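Local coordinates for protein of unknown function with a Fic domain (Bacteroides thetaiotaomicron VPI-5482, PDB 3CUC) that is of unknown function but carries a Fic domain, the mainly helical fold of the Fic/DOC family, at residues K31-L43 with M218-L230. Sequence-based numbering, arbitrary orientation.
Sequences KFKLEFNYNSNHL and MIVIHSEDKSNYL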
# COMPACT_ATOMS: atom_id res chain seq x y z
N LYS A 31 -2.89 -7.85 14.88
CA LYS A 31 -1.83 -8.51 14.12
C LYS A 31 -1.54 -7.78 12.81
O LYS A 31 -0.37 -7.61 12.45
CB LYS A 31 -2.17 -9.97 13.81
CG LYS A 31 -0.92 -10.80 13.45
CD LYS A 31 -1.23 -12.04 12.61
CE LYS A 31 0.07 -12.77 12.19
NZ LYS A 31 0.90 -13.20 13.36
N PHE A 32 -2.58 -7.35 12.11
CA PHE A 32 -2.37 -6.67 10.84
C PHE A 32 -1.63 -5.34 11.01
O PHE A 32 -0.67 -5.05 10.29
CB PHE A 32 -3.68 -6.45 10.09
CG PHE A 32 -3.52 -5.57 8.89
CD1 PHE A 32 -3.03 -6.09 7.71
CD2 PHE A 32 -3.78 -4.22 8.98
CE1 PHE A 32 -2.84 -5.28 6.62
CE2 PHE A 32 -3.59 -3.40 7.89
CZ PHE A 32 -3.12 -3.93 6.71
N LYS A 33 -2.10 -4.52 11.95
CA LYS A 33 -1.47 -3.22 12.25
C LYS A 33 0.02 -3.39 12.48
O LYS A 33 0.86 -2.63 11.98
CB LYS A 33 -2.10 -2.59 13.49
CG LYS A 33 -1.79 -1.11 13.67
CD LYS A 33 -2.58 -0.50 14.84
CE LYS A 33 -1.97 -0.89 16.19
NZ LYS A 33 -2.59 -0.14 17.32
N LEU A 34 0.34 -4.41 13.25
CA LEU A 34 1.71 -4.71 13.60
C LEU A 34 2.51 -5.06 12.34
O LEU A 34 3.51 -4.42 12.02
CB LEU A 34 1.71 -5.90 14.57
CG LEU A 34 2.78 -5.92 15.65
CD1 LEU A 34 4.16 -5.64 15.07
CD2 LEU A 34 2.38 -4.92 16.74
N GLU A 35 2.03 -6.07 11.62
CA GLU A 35 2.78 -6.62 10.50
C GLU A 35 2.87 -5.68 9.31
O GLU A 35 3.89 -5.64 8.62
CB GLU A 35 2.18 -7.96 10.07
CG GLU A 35 2.31 -9.03 11.15
CD GLU A 35 2.68 -10.39 10.59
OE1 GLU A 35 2.18 -10.75 9.51
OE2 GLU A 35 3.48 -11.09 11.25
N PHE A 36 1.80 -4.91 9.08
CA PHE A 36 1.79 -3.97 7.97
C PHE A 36 2.78 -2.84 8.24
O PHE A 36 3.63 -2.54 7.40
CB PHE A 36 0.39 -3.41 7.73
CG PHE A 36 0.32 -2.45 6.59
CD1 PHE A 36 0.84 -2.79 5.34
CD2 PHE A 36 -0.25 -1.19 6.75
CE1 PHE A 36 0.79 -1.90 4.28
CE2 PHE A 36 -0.31 -0.30 5.68
CZ PHE A 36 0.22 -0.65 4.44
N ASN A 37 2.66 -2.21 9.41
CA ASN A 37 3.56 -1.11 9.78
C ASN A 37 5.02 -1.56 9.73
O ASN A 37 5.88 -0.87 9.16
CB ASN A 37 3.21 -0.55 11.16
CG ASN A 37 1.99 0.38 11.13
OD1 ASN A 37 1.96 1.35 10.38
ND2 ASN A 37 0.99 0.09 11.96
N TYR A 38 5.30 -2.72 10.31
CA TYR A 38 6.65 -3.23 10.34
C TYR A 38 7.16 -3.43 8.92
O TYR A 38 8.17 -2.84 8.53
CB TYR A 38 6.75 -4.54 11.11
CG TYR A 38 8.13 -5.16 11.02
CD1 TYR A 38 9.15 -4.78 11.89
CD2 TYR A 38 8.42 -6.11 10.04
CE1 TYR A 38 10.41 -5.34 11.80
CE2 TYR A 38 9.68 -6.67 9.94
CZ TYR A 38 10.67 -6.28 10.81
OH TYR A 38 11.92 -6.85 10.70
N ASN A 39 6.45 -4.25 8.15
CA ASN A 39 6.93 -4.64 6.84
C ASN A 39 6.99 -3.50 5.83
O ASN A 39 7.98 -3.36 5.12
CB ASN A 39 6.08 -5.78 6.29
CG ASN A 39 6.41 -7.12 6.94
OD1 ASN A 39 7.43 -7.73 6.63
ND2 ASN A 39 5.53 -7.59 7.82
N SER A 40 5.95 -2.67 5.78
CA SER A 40 5.90 -1.61 4.77
C SER A 40 7.05 -0.63 4.99
O SER A 40 7.64 -0.15 4.03
CB SER A 40 4.54 -0.90 4.79
OG SER A 40 4.40 0.03 3.72
N ASN A 41 7.40 -0.37 6.25
CA ASN A 41 8.54 0.49 6.57
C ASN A 41 9.88 -0.23 6.43
O ASN A 41 10.88 0.38 6.04
CB ASN A 41 8.39 1.07 7.98
CG ASN A 41 7.33 2.15 8.07
OD1 ASN A 41 6.22 1.90 8.52
ND2 ASN A 41 7.67 3.36 7.62
N HIS A 42 9.91 -1.51 6.76
CA HIS A 42 11.15 -2.28 6.63
C HIS A 42 11.58 -2.38 5.16
O HIS A 42 12.77 -2.34 4.87
CB HIS A 42 11.01 -3.67 7.24
CG HIS A 42 12.23 -4.13 7.95
ND1 HIS A 42 12.48 -3.81 9.27
CD2 HIS A 42 13.28 -4.88 7.54
CE1 HIS A 42 13.63 -4.34 9.64
NE2 HIS A 42 14.14 -5.00 8.61
N LEU A 43 10.61 -2.51 4.26
CA LEU A 43 10.88 -2.52 2.81
C LEU A 43 11.69 -1.29 2.35
O LEU A 43 12.44 -1.37 1.39
CB LEU A 43 9.56 -2.61 2.02
CG LEU A 43 8.88 -3.97 1.85
CD1 LEU A 43 7.41 -3.80 1.53
CD2 LEU A 43 9.58 -4.79 0.77
N MSE A 218 -7.17 -6.30 4.53
CA MSE A 218 -6.00 -5.64 3.99
C MSE A 218 -4.81 -6.61 3.92
O MSE A 218 -4.78 -7.62 4.63
CB MSE A 218 -5.69 -4.39 4.81
CG MSE A 218 -6.71 -3.29 4.57
SE MSE A 218 -6.44 -1.77 5.69
CE MSE A 218 -7.05 -2.50 7.43
N ILE A 219 -3.85 -6.30 3.05
CA ILE A 219 -2.73 -7.20 2.81
C ILE A 219 -1.40 -6.63 3.30
O ILE A 219 -1.24 -5.42 3.47
CB ILE A 219 -2.60 -7.59 1.30
CG1 ILE A 219 -2.31 -6.37 0.43
CG2 ILE A 219 -3.88 -8.28 0.82
CD1 ILE A 219 -1.67 -6.72 -0.88
N VAL A 220 -0.45 -7.54 3.53
CA VAL A 220 0.90 -7.20 3.94
C VAL A 220 1.90 -7.73 2.91
O VAL A 220 2.08 -8.94 2.80
CB VAL A 220 1.25 -7.84 5.31
CG1 VAL A 220 2.70 -7.54 5.68
CG2 VAL A 220 0.32 -7.35 6.39
N ILE A 221 2.53 -6.84 2.16
CA ILE A 221 3.66 -7.25 1.34
C ILE A 221 4.84 -7.38 2.29
O ILE A 221 5.25 -6.39 2.90
CB ILE A 221 3.97 -6.26 0.21
CG1 ILE A 221 2.76 -6.13 -0.72
CG2 ILE A 221 5.17 -6.74 -0.59
CD1 ILE A 221 2.89 -5.02 -1.73
N HIS A 222 5.34 -8.60 2.47
CA HIS A 222 6.36 -8.89 3.48
C HIS A 222 7.74 -8.50 2.99
O HIS A 222 8.09 -8.80 1.85
CB HIS A 222 6.35 -10.37 3.86
CG HIS A 222 5.13 -10.79 4.61
ND1 HIS A 222 5.09 -10.84 5.99
CD2 HIS A 222 3.89 -11.14 4.19
CE1 HIS A 222 3.88 -11.22 6.38
NE2 HIS A 222 3.14 -11.41 5.30
N SER A 223 8.53 -7.83 3.84
CA SER A 223 9.85 -7.34 3.42
C SER A 223 10.86 -8.46 3.15
O SER A 223 11.83 -8.27 2.42
CB SER A 223 10.43 -6.33 4.42
OG SER A 223 11.05 -6.97 5.52
N GLU A 224 10.63 -9.64 3.73
CA GLU A 224 11.42 -10.82 3.37
C GLU A 224 11.25 -11.22 1.91
O GLU A 224 12.12 -11.86 1.34
CB GLU A 224 11.07 -12.00 4.28
CG GLU A 224 11.58 -11.79 5.70
CD GLU A 224 10.98 -12.75 6.70
OE1 GLU A 224 9.73 -12.74 6.88
OE2 GLU A 224 11.75 -13.50 7.33
N ASP A 225 10.14 -10.80 1.30
CA ASP A 225 9.86 -11.12 -0.10
C ASP A 225 10.16 -9.93 -1.04
O ASP A 225 9.62 -9.87 -2.15
CB ASP A 225 8.38 -11.54 -0.22
CG ASP A 225 8.10 -12.35 -1.48
OD1 ASP A 225 8.90 -13.25 -1.79
OD2 ASP A 225 7.07 -12.08 -2.14
N LYS A 226 11.02 -9.01 -0.59
CA LYS A 226 11.27 -7.75 -1.30
C LYS A 226 11.76 -7.93 -2.73
O LYS A 226 11.30 -7.24 -3.64
CB LYS A 226 12.28 -6.88 -0.53
CG LYS A 226 12.64 -5.55 -1.22
CD LYS A 226 13.43 -4.63 -0.28
CE LYS A 226 13.74 -3.29 -0.95
NZ LYS A 226 14.60 -2.41 -0.11
N SER A 227 12.72 -8.83 -2.92
CA SER A 227 13.30 -9.02 -4.24
C SER A 227 12.25 -9.58 -5.20
O SER A 227 12.19 -9.17 -6.36
CB SER A 227 14.52 -9.94 -4.16
OG SER A 227 14.12 -11.26 -3.82
N ASN A 228 11.43 -10.50 -4.72
CA ASN A 228 10.34 -11.06 -5.51
C ASN A 228 9.33 -9.98 -5.92
O ASN A 228 8.87 -9.93 -7.06
CB ASN A 228 9.63 -12.14 -4.70
CG ASN A 228 8.75 -13.00 -5.56
OD1 ASN A 228 9.23 -13.72 -6.42
ND2 ASN A 228 7.44 -12.93 -5.32
N TYR A 229 8.99 -9.13 -4.96
CA TYR A 229 8.08 -7.99 -5.14
C TYR A 229 8.63 -7.04 -6.21
O TYR A 229 7.92 -6.68 -7.16
CB TYR A 229 7.92 -7.31 -3.77
CG TYR A 229 7.19 -5.99 -3.71
CD1 TYR A 229 6.02 -5.77 -4.42
CD2 TYR A 229 7.63 -4.98 -2.85
CE1 TYR A 229 5.33 -4.56 -4.32
CE2 TYR A 229 6.96 -3.78 -2.74
CZ TYR A 229 5.81 -3.58 -3.48
OH TYR A 229 5.12 -2.39 -3.39
N LEU A 230 9.89 -6.65 -6.07
CA LEU A 230 10.57 -5.82 -7.07
C LEU A 230 10.68 -6.52 -8.44
O LEU A 230 10.54 -5.88 -9.48
CB LEU A 230 11.98 -5.42 -6.60
CG LEU A 230 12.07 -4.29 -5.56
CD1 LEU A 230 13.52 -4.09 -5.13
CD2 LEU A 230 11.48 -3.00 -6.10
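Phe36 and Val220 bring their CA atoms to 5.2 Å and Leu43 and Ser223 theirs to 5.0 Å, which shows that the extended run 218-222 follows the C-terminal half of helix 22-42, then passes through a short 3-10 segment at 223-224 into helix 226-240. The side chains of Phe32, with CG anti to the backbone N (chi1 171°), and Met218, a selenomethionine, cross at about a right angle; SE lies 4.8 Å from the Phe32 ring centroid, an oblique Met-aromatic contact, while Ile219 O sits at the ring edge. Val220 divides its methyls: CG2 packs on Phe32 CE1 at 3.8 Å, and CG1 covers the centre of one face of the His222 ring. Asn39 joins the segments through its OD1, which accepts a nearly straight bond from Ser223 N (3.0 Å, 168°), while its ND2 turns back to Glu35 O of its own helix at 2.7 Å; the two bonds together fix the rotation of the amide. Glu35 OE1 approaches the His222 ring edge but is salt-bridged to Arg268. Leu43 CD2 lies alongside the extended Lys226 chain, whose NZ donates to Leu43 O at 2.8 Å. Helix 199-213 also borders Phe36 and Leu43, placing this helix-against-loop packing within the buried helical core of a Fic-domain protein.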